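Local coordinates for enoyl-CoA hydratase (Thermus thermophilus, PDB 1WZ8), which probably catalyses the reversible addition of water to the double bond of 2-enoyl-CoA thioesters, as a hexameric member of the crotonase family, at residues A[42-45]-A[46-49]; A[192-195]-A[196-199]; A[230-233]-A[234-237]. One frame throughout, in Å; residues are numbered along the deposited sequence.

Contact 1 of 3, residues A[42-45]-A[46-49]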
ATOM      1  N   LEU A  42      -8.136 -11.903  27.473  1.00 13.79           N
ATOM      2  CA  LEU A  42      -6.883 -11.299  27.029  1.00 14.84           C
ATOM      3  C   LEU A  42      -7.083 -10.455  25.776  1.00 15.85           C
ATOM      4  O   LEU A  42      -6.344  -9.499  25.529  1.00 16.13           O
ATOM      5  CB  LEU A  42      -5.843 -12.393  26.753  1.00 14.27           C
ATOM      6  CG  LEU A  42      -5.266 -13.070  27.999  1.00 14.41           C
ATOM      7  CD1 LEU A  42      -4.464 -14.307  27.619  1.00 14.14           C
ATOM      8  CD2 LEU A  42      -4.397 -12.071  28.745  1.00 14.49           C
ATOM      9  N   ALA A  43      -8.090 -10.806  24.986  1.00 16.35           N
ATOM     10  CA  ALA A  43      -8.355 -10.081  23.750  1.00 17.77           C
ATOM     11  C   ALA A  43      -9.180  -8.816  23.954  1.00 19.12           C
ATOM     12  O   ALA A  43      -8.994  -7.828  23.247  1.00 18.19           O
ATOM     13  CB  ALA A  43      -9.056 -10.999  22.762  1.00 20.43           C
ATOM     14  N   ARG A  44     -10.082  -8.848  24.929  1.00 19.99           N
ATOM     15  CA  ARG A  44     -10.961  -7.714  25.178  1.00 19.75           C
ATOM     16  C   ARG A  44     -10.548  -6.744  26.277  1.00 18.02           C
ATOM     17  O   ARG A  44     -11.017  -5.610  26.295  1.00 16.04           O
ATOM     18  CB  ARG A  44     -12.376  -8.219  25.475  1.00 22.91           C
ATOM     19  CG  ARG A  44     -12.893  -9.210  24.455  1.00 26.73           C
ATOM     20  CD  ARG A  44     -14.271  -9.742  24.812  1.00 31.46           C
ATOM     21  NE  ARG A  44     -15.339  -8.849  24.370  1.00 37.63           N
ATOM     22  CZ  ARG A  44     -16.486  -9.271  23.844  1.00 38.52           C
ATOM     23  NH1 ARG A  44     -16.713 -10.570  23.699  1.00 40.56           N
ATOM     24  NH2 ARG A  44     -17.399  -8.398  23.441  1.00 41.45           N
ATOM     25  N   VAL A  45      -9.680  -7.171  27.189  1.00 17.33           N
ATOM     26  CA  VAL A  45      -9.259  -6.311  28.292  1.00 15.91           C
ATOM     27  C   VAL A  45      -8.676  -4.968  27.839  1.00 17.33           C
ATOM     28  O   VAL A  45      -8.827  -3.955  28.523  1.00 17.24           O
ATOM     29  CB  VAL A  45      -8.228  -7.043  29.197  1.00 15.99           C
ATOM     30  CG1 VAL A  45      -6.950  -7.322  28.418  1.00 12.68           C
ATOM     31  CG2 VAL A  45      -7.942  -6.219  30.451  1.00 15.80           C
ATOM     32  N   TRP A  46      -8.035  -4.954  26.676  1.00 17.91           N
ATOM     33  CA  TRP A  46      -7.422  -3.730  26.168  1.00 16.99           C
ATOM     34  C   TRP A  46      -8.393  -2.566  26.002  1.00 18.86           C
ATOM     35  O   TRP A  46      -8.021  -1.416  26.217  1.00 18.66           O
ATOM     36  CB  TRP A  46      -6.688  -4.027  24.856  1.00 16.13           C
ATOM     37  CG  TRP A  46      -5.667  -5.111  25.038  1.00 14.65           C
ATOM     38  CD1 TRP A  46      -5.828  -6.441  24.769  1.00 15.33           C
ATOM     39  CD2 TRP A  46      -4.387  -4.982  25.666  1.00 14.51           C
ATOM     40  NE1 TRP A  46      -4.733  -7.151  25.200  1.00 16.10           N
ATOM     41  CE2 TRP A  46      -3.832  -6.280  25.756  1.00 15.28           C
ATOM     42  CE3 TRP A  46      -3.655  -3.898  26.169  1.00 14.83           C
ATOM     43  CZ2 TRP A  46      -2.580  -6.521  26.330  1.00 14.33           C
ATOM     44  CZ3 TRP A  46      -2.409  -4.139  26.742  1.00 13.80           C
ATOM     45  CH2 TRP A  46      -1.886  -5.441  26.818  1.00 13.15           C
ATOM     46  N   ARG A  47      -9.635  -2.854  25.632  1.00 21.26           N
ATOM     47  CA  ARG A  47     -10.629  -1.794  25.468  1.00 24.79           C
ATOM     48  C   ARG A  47     -10.907  -1.090  26.791  1.00 24.86           C
ATOM     49  O   ARG A  47     -10.969   0.136  26.851  1.00 25.09           O
ATOM     50  CB  ARG A  47     -11.934  -2.367  24.915  1.00 27.68           C
ATOM     51  CG  ARG A  47     -11.904  -2.627  23.423  1.00 32.53           C
ATOM     52  CD  ARG A  47     -13.073  -3.492  23.004  1.00 35.11           C
ATOM     53  NE  ARG A  47     -12.610  -4.752  22.436  1.00 37.57           N
ATOM     54  CZ  ARG A  47     -13.172  -5.930  22.679  1.00 38.74           C
ATOM     55  NH1 ARG A  47     -14.221  -6.008  23.485  1.00 38.66           N
ATOM     56  NH2 ARG A  47     -12.681  -7.029  22.120  1.00 39.93           N
ATOM     57  N   ASP A  48     -11.071  -1.870  27.852  1.00 25.69           N
ATOM     58  CA  ASP A  48     -11.341  -1.300  29.163  1.00 26.65           C
ATOM     59  C   ASP A  48     -10.109  -0.659  29.797  1.00 27.01           C
ATOM     60  O   ASP A  48     -10.233   0.242  30.627  1.00 26.90           O
ATOM     61  CB  ASP A  48     -11.910  -2.370  30.098  1.00 27.69           C
ATOM     62  CG  ASP A  48     -13.243  -2.910  29.618  1.00 29.79           C
ATOM     63  OD1 ASP A  48     -14.061  -2.111  29.114  1.00 30.87           O
ATOM     64  OD2 ASP A  48     -13.483  -4.127  29.753  1.00 29.64           O
ATOM     65  N   LEU A  49      -8.921  -1.110  29.405  1.00 25.72           N
ATOM     66  CA  LEU A  49      -7.699  -0.551  29.968  1.00 27.13           C
ATOM     67  C   LEU A  49      -7.534   0.917  29.606  1.00 28.14           C
ATOM     68  O   LEU A  49      -6.906   1.679  30.339  1.00 28.28           O
ATOM     69  CB  LEU A  49      -6.474  -1.338  29.492  1.00 26.68           C
ATOM     70  CG  LEU A  49      -6.331  -2.754  30.050  1.00 26.86           C
ATOM     71  CD1 LEU A  49      -5.038  -3.375  29.545  1.00 26.90           C
ATOM     72  CD2 LEU A  49      -6.344  -2.703  31.576  1.00 26.24           C
TER
HETATM   73  O   HOH W   1      -9.713  -5.117  23.227  1.00 24.76           O
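Val45 lays its CG1 methyl over one face of the Trp46 indole, 4.0 Å from the centroid of the five-membered ring. This is a CH-pi contact. The methyl gets there because CG1 stands between the backbone N and the carbonyl carbon (chi1 65°). The other methyl, CG2, meets Leu49 CG at 3.8 Å. The indole also presents its edge to the previous turn, where Trp46 NE1 gives a weak hydrogen bond to Leu42 O (2.9 Å, N-H...O angle 119°). Phe103 meets this ring edge-to-face.

On the outer side Arg47 folds back over Arg44. One face of its guanidinium rests on Arg44 CB, and the two guanidinium planes are 62° apart. Arg47 NH1 lies 3.2 Å from Arg44 NE. Both are donors, so like charges meet; a long, weak ion pair of Arg47 NH2 with Asp95 may ease this.

The helix is kinked here: Trp46 N and Arg47 N lack the usual bond four residues back. Arg47 N turns instead to Arg44 O (3.2 Å). The arrangement is a kink near the C-terminal end of helix 36-49, with a water beside it, in the beta-alpha-beta unit of strand 21-26, helix 36-49 and strand 57-62.

Contact 2 of 3, residues A[192-195]-A[196-199]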
ATOM      1  N   ASP A 192      17.350 -17.031  31.972  1.00 17.50           N
ATOM      2  CA  ASP A 192      15.973 -17.419  32.270  1.00 20.53           C
ATOM      3  C   ASP A 192      15.424 -16.877  33.584  1.00 21.20           C
ATOM      4  O   ASP A 192      14.278 -16.428  33.651  1.00 19.08           O
ATOM      5  CB  ASP A 192      15.849 -18.940  32.256  1.00 23.64           C
ATOM      6  CG  ASP A 192      16.159 -19.539  30.895  1.00 26.12           C
ATOM      7  OD1 ASP A 192      16.127 -20.780  30.786  1.00 30.57           O
ATOM      8  OD2 ASP A 192      16.429 -18.779  29.943  1.00 27.06           O
ATOM      9  N   GLU A 193      16.242 -16.917  34.628  1.00 20.80           N
ATOM     10  CA  GLU A 193      15.825 -16.433  35.934  1.00 22.44           C
ATOM     11  C   GLU A 193      15.620 -14.925  36.033  1.00 21.28           C
ATOM     12  O   GLU A 193      14.935 -14.452  36.938  1.00 22.26           O
ATOM     13  CB  GLU A 193      16.849 -16.840  36.988  1.00 26.05           C
ATOM     14  CG  GLU A 193      16.402 -17.978  37.849  1.00 32.22           C
ATOM     15  CD  GLU A 193      15.011 -17.752  38.399  1.00 36.47           C
ATOM     16  OE1 GLU A 193      14.761 -16.671  38.969  1.00 39.40           O
ATOM     17  OE2 GLU A 193      14.165 -18.661  38.263  1.00 40.09           O
ATOM     18  N   LYS A 194      16.224 -14.183  35.110  1.00 20.83           N
ATOM     19  CA  LYS A 194      16.159 -12.728  35.102  1.00 19.30           C
ATOM     20  C   LYS A 194      15.070 -12.133  34.219  1.00 17.48           C
ATOM     21  O   LYS A 194      14.936 -10.908  34.148  1.00 16.99           O
ATOM     22  CB  LYS A 194      17.504 -12.160  34.646  1.00 22.56           C
ATOM     23  CG  LYS A 194      18.700 -12.563  35.493  1.00 26.70           C
ATOM     24  CD  LYS A 194      18.722 -11.797  36.797  1.00 31.38           C
ATOM     25  CE  LYS A 194      19.976 -12.107  37.596  1.00 32.32           C
ATOM     26  NZ  LYS A 194      20.093 -11.229  38.796  1.00 35.28           N
ATOM     27  N   VAL A 195      14.290 -12.979  33.555  1.00 15.38           N
ATOM     28  CA  VAL A 195      13.249 -12.491  32.650  1.00 14.31           C
ATOM     29  C   VAL A 195      12.290 -11.480  33.270  1.00 15.15           C
ATOM     30  O   VAL A 195      12.209 -10.333  32.814  1.00 14.57           O
ATOM     31  CB  VAL A 195      12.437 -13.666  32.046  1.00 15.17           C
ATOM     32  CG1 VAL A 195      11.313 -13.131  31.152  1.00 13.74           C
ATOM     33  CG2 VAL A 195      13.369 -14.572  31.241  1.00 15.40           C
ATOM     34  N   TYR A 196      11.557 -11.889  34.300  1.00 14.28           N
ATOM     35  CA  TYR A 196      10.623 -10.966  34.932  1.00 15.46           C
ATOM     36  C   TYR A 196      11.328  -9.707  35.440  1.00 14.57           C
ATOM     37  O   TYR A 196      10.852  -8.591  35.233  1.00 16.49           O
ATOM     38  CB  TYR A 196       9.885 -11.635  36.093  1.00 15.49           C
ATOM     39  CG  TYR A 196       8.963 -10.674  36.809  1.00 15.57           C
ATOM     40  CD1 TYR A 196       7.832 -10.164  36.176  1.00 15.33           C
ATOM     41  CD2 TYR A 196       9.249 -10.233  38.101  1.00 16.62           C
ATOM     42  CE1 TYR A 196       7.006  -9.236  36.813  1.00 17.06           C
ATOM     43  CE2 TYR A 196       8.429  -9.303  38.745  1.00 16.60           C
ATOM     44  CZ  TYR A 196       7.311  -8.811  38.094  1.00 17.14           C
ATOM     45  OH  TYR A 196       6.501  -7.889  38.722  1.00 18.01           O
ATOM     46  N   GLU A 197      12.463  -9.886  36.108  1.00 16.74           N
ATOM     47  CA  GLU A 197      13.220  -8.753  36.634  1.00 16.50           C
ATOM     48  C   GLU A 197      13.571  -7.722  35.562  1.00 16.33           C
ATOM     49  O   GLU A 197      13.387  -6.519  35.766  1.00 14.78           O
ATOM     50  CB  GLU A 197      14.503  -9.248  37.310  1.00 18.94           C
ATOM     51  CG  GLU A 197      15.486  -8.152  37.676  1.00 24.59           C
ATOM     52  CD  GLU A 197      16.701  -8.688  38.410  1.00 28.71           C
ATOM     53  OE1 GLU A 197      16.529  -9.197  39.538  1.00 30.47           O
ATOM     54  OE2 GLU A 197      17.822  -8.608  37.860  1.00 30.07           O
ATOM     55  N   LYS A 198      14.086  -8.189  34.426  1.00 13.80           N
ATOM     56  CA  LYS A 198      14.466  -7.292  33.335  1.00 13.15           C
ATOM     57  C   LYS A 198      13.228  -6.687  32.680  1.00 12.12           C
ATOM     58  O   LYS A 198      13.220  -5.512  32.322  1.00  9.89           O
ATOM     59  CB  LYS A 198      15.283  -8.049  32.282  1.00 14.37           C
ATOM     60  CG  LYS A 198      15.753  -7.197  31.105  1.00 15.38           C
ATOM     61  CD  LYS A 198      16.740  -6.113  31.547  1.00 20.16           C
ATOM     62  CE  LYS A 198      17.259  -5.305  30.365  1.00 20.62           C
ATOM     63  NZ  LYS A 198      18.260  -4.274  30.776  1.00 22.74           N
ATOM     64  N   ALA A 199      12.184  -7.490  32.515  1.00 11.05           N
ATOM     65  CA  ALA A 199      10.961  -6.986  31.901  1.00 11.53           C
ATOM     66  C   ALA A 199      10.381  -5.855  32.748  1.00 12.41           C
ATOM     67  O   ALA A 199       9.930  -4.837  32.223  1.00 13.33           O
ATOM     68  CB  ALA A 199       9.943  -8.111  31.750  1.00  9.92           C
TER
HETATM   69  O   HOH W   2      13.146 -12.320  37.410  1.00 20.12           O
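Lys194 and Val195 make the direct bonds to residues 196-199, and Val195 opens helix 195-207. The two residues before them lead the chain in. Asp192 stays clear of the helix and ties the loop down through a hydrogen bond from Gly134 N to its OD2. Its carbonyl O takes a weak bond from Val195 N.

Glu193 reaches the helix through water. The water donates to Glu193 O at 2.8 Å and accepts from Glu197 N at 2.8 Å. It thus satisfies an N-H of the opening turn.

Lys194 is joined twice. Its carbonyl O accepts from Lys198 N at 2.9 Å, a nearly straight bond (165°). Its side chain bends at chi2 (-76°) and runs alongside Glu197, both pointing the same way. Lys194 NZ and Glu197 OE2 form a salt bridge at 3.6 Å. The same oxygen lies 3.5 Å from Lys194 CD, so the carboxylate flanks the aliphatic chain as well as the ammonium group. Both residues are exposed.

Val195 O accepts from Ala199 N at 2.9 Å. The Val195 side chain packs on Val190, while Tyr196 and Ala199 pack on Leu59. At the polar ends, Tyr196 OH bonds to Glu23 and Lys198 pairs with Glu201.

The arrangement is that of the N-terminal turn of an amphipathic helix following strand 188-190, with an i to i+3 salt bridge outside and Val195, Tyr196 and Ala199 turned to the sheet.

Contact 3 of 3, residues A[230-233]-A[234-237]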
ATOM      1  N   PRO A 230      -4.914  -6.381   6.164  1.00 10.61           N
ATOM      2  CA  PRO A 230      -5.635  -7.316   5.297  1.00 10.53           C
ATOM      3  C   PRO A 230      -4.851  -8.626   5.162  1.00 10.90           C
ATOM      4  O   PRO A 230      -5.428  -9.715   5.175  1.00 10.51           O
ATOM      5  CB  PRO A 230      -5.737  -6.550   3.981  1.00 13.38           C
ATOM      6  CG  PRO A 230      -5.850  -5.125   4.447  1.00 12.08           C
ATOM      7  CD  PRO A 230      -4.788  -5.061   5.516  1.00 11.84           C
ATOM      8  N   HIS A 231      -3.530  -8.508   5.034  1.00  9.03           N
ATOM      9  CA  HIS A 231      -2.665  -9.677   4.913  1.00  8.77           C
ATOM     10  C   HIS A 231      -2.857 -10.577   6.130  1.00  8.90           C
ATOM     11  O   HIS A 231      -2.961 -11.799   6.013  1.00  8.91           O
ATOM     12  CB  HIS A 231      -1.195  -9.252   4.851  1.00  9.96           C
ATOM     13  CG  HIS A 231      -0.856  -8.384   3.678  1.00  9.88           C
ATOM     14  ND1 HIS A 231      -1.480  -7.179   3.438  1.00  9.97           N
ATOM     15  CD2 HIS A 231       0.065  -8.533   2.697  1.00  9.67           C
ATOM     16  CE1 HIS A 231      -0.958  -6.621   2.359  1.00  9.01           C
ATOM     17  NE2 HIS A 231      -0.018  -7.423   1.890  1.00  9.69           N
ATOM     18  N   PHE A 232      -2.895  -9.958   7.303  1.00  9.41           N
ATOM     19  CA  PHE A 232      -3.064 -10.688   8.555  1.00  9.58           C
ATOM     20  C   PHE A 232      -4.437 -11.345   8.645  1.00  8.38           C
ATOM     21  O   PHE A 232      -4.546 -12.547   8.875  1.00 10.46           O
ATOM     22  CB  PHE A 232      -2.855  -9.739   9.741  1.00 10.66           C
ATOM     23  CG  PHE A 232      -3.293 -10.305  11.064  1.00 11.05           C
ATOM     24  CD1 PHE A 232      -2.906 -11.582  11.456  1.00 11.96           C
ATOM     25  CD2 PHE A 232      -4.085  -9.551  11.924  1.00 11.81           C
ATOM     26  CE1 PHE A 232      -3.301 -12.101  12.690  1.00 12.78           C
ATOM     27  CE2 PHE A 232      -4.485 -10.062  13.162  1.00 15.66           C
ATOM     28  CZ  PHE A 232      -4.090 -11.344  13.542  1.00 15.13           C
ATOM     29  N   GLU A 233      -5.485 -10.557   8.453  1.00  8.64           N
ATOM     30  CA  GLU A 233      -6.835 -11.097   8.540  1.00  8.37           C
ATOM     31  C   GLU A 233      -7.112 -12.196   7.525  1.00  8.56           C
ATOM     32  O   GLU A 233      -7.873 -13.126   7.804  1.00 10.55           O
ATOM     33  CB  GLU A 233      -7.847  -9.960   8.430  1.00 10.17           C
ATOM     34  CG  GLU A 233      -7.865  -9.111   9.696  1.00 13.27           C
ATOM     35  CD  GLU A 233      -8.717  -7.874   9.568  1.00 14.83           C
ATOM     36  OE1 GLU A 233      -9.626  -7.867   8.716  1.00 15.66           O
ATOM     37  OE2 GLU A 233      -8.480  -6.915  10.334  1.00 18.20           O
ATOM     38  N   LEU A 234      -6.503 -12.099   6.348  1.00  8.79           N
ATOM     39  CA  LEU A 234      -6.683 -13.135   5.341  1.00  9.49           C
ATOM     40  C   LEU A 234      -6.048 -14.424   5.873  1.00  9.94           C
ATOM     41  O   LEU A 234      -6.618 -15.507   5.740  1.00  9.50           O
ATOM     42  CB  LEU A 234      -6.012 -12.741   4.020  1.00 10.61           C
ATOM     43  CG  LEU A 234      -5.835 -13.894   3.022  1.00  9.72           C
ATOM     44  CD1 LEU A 234      -7.200 -14.444   2.592  1.00  9.97           C
ATOM     45  CD2 LEU A 234      -5.053 -13.407   1.819  1.00 12.35           C
ATOM     46  N   SER A 235      -4.875 -14.317   6.486  1.00  9.04           N
ATOM     47  CA  SER A 235      -4.227 -15.525   7.004  1.00  9.56           C
ATOM     48  C   SER A 235      -5.060 -16.128   8.130  1.00  8.13           C
ATOM     49  O   SER A 235      -5.135 -17.353   8.269  1.00 10.84           O
ATOM     50  CB  SER A 235      -2.805 -15.227   7.509  1.00  5.69           C
ATOM     51  OG  SER A 235      -2.828 -14.510   8.728  1.00  6.28           O
ATOM     52  N   LEU A 236      -5.686 -15.269   8.930  1.00  8.27           N
ATOM     53  CA  LEU A 236      -6.524 -15.727  10.041  1.00  9.22           C
ATOM     54  C   LEU A 236      -7.762 -16.429   9.476  1.00  9.35           C
ATOM     55  O   LEU A 236      -8.162 -17.496   9.953  1.00  9.22           O
ATOM     56  CB  LEU A 236      -6.949 -14.534  10.907  1.00 10.92           C
ATOM     57  CG  LEU A 236      -7.739 -14.794  12.195  1.00  9.71           C
ATOM     58  CD1 LEU A 236      -6.917 -15.645  13.151  1.00 11.02           C
ATOM     59  CD2 LEU A 236      -8.101 -13.460  12.844  1.00 11.02           C
ATOM     60  N   ALA A 237      -8.357 -15.837   8.446  1.00  9.41           N
ATOM     61  CA  ALA A 237      -9.542 -16.424   7.821  1.00 10.15           C
ATOM     62  C   ALA A 237      -9.213 -17.772   7.188  1.00 10.25           C
ATOM     63  O   ALA A 237      -9.993 -18.724   7.300  1.00 10.12           O
ATOM     64  CB  ALA A 237     -10.115 -15.465   6.763  1.00 12.26           C
TER
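Ser235 turns its hydroxyl back to the preceding turn, where OG donates to Phe232 O at 2.6 Å. A chi1 of 73° swings OG back toward this acceptor, which it reaches in the carbonyl plane, on a lone pair. Leu236 N also donates to Phe232 O, at 3.0 Å, so two donors grip this oxygen. With an alanine here, Phe232 O would probably lose its second grip, the hydroxyl bond, and a small gap would be left beside the Phe232 ring, whose CD1 lies 4.0 Å from OG.

The other bonds are regular i to i+4 helix bonds. Leu234 N donates to Pro230 O at 2.9 Å, Ser235 N to His231 O at 3.2 Å and Ala237 N to Glu233 O at 2.8 Å.

The charged and polar ends face outside partners: Glu233 pairs with Arg94 and accepts from His219 and His223 of the fourth subunit, and His231 bonds to Ser227 of the third subunit.

The apolar side chains pack outward, Leu236 on Phe90 and Ala93, and Ala237 on Ala237 of the second subunit. Phe232 and Ser235 touch helix 152-155, Leu236 touches helix 83-102, and other subunits cover further parts of helix 229-241.

In the fold
The three contacts follow one another along the chain and none touches another. Contacts 1 and 2 have centres about 25 Å apart, yet both pack on the larger sheet: Leu49 sits on Leu22 and Ile24 of strand 21-26, while Tyr196 and Ala199 rest on strand 57-62. Contacts 1 and 3 are about 21 Å apart between centres, with nearest atoms about 10 Å apart. Helix 83-102 joins them, meeting Trp46 near one end and Leu236 further back. Contacts 2 and 3 have centres about 33 Å apart, on opposite sides of the chain's centre. Contact 3 touches other subunits. Its Leu236 side chain is about 6 Å from a bound methylpentanediol, probably from crystallisation, which may mark a pocket.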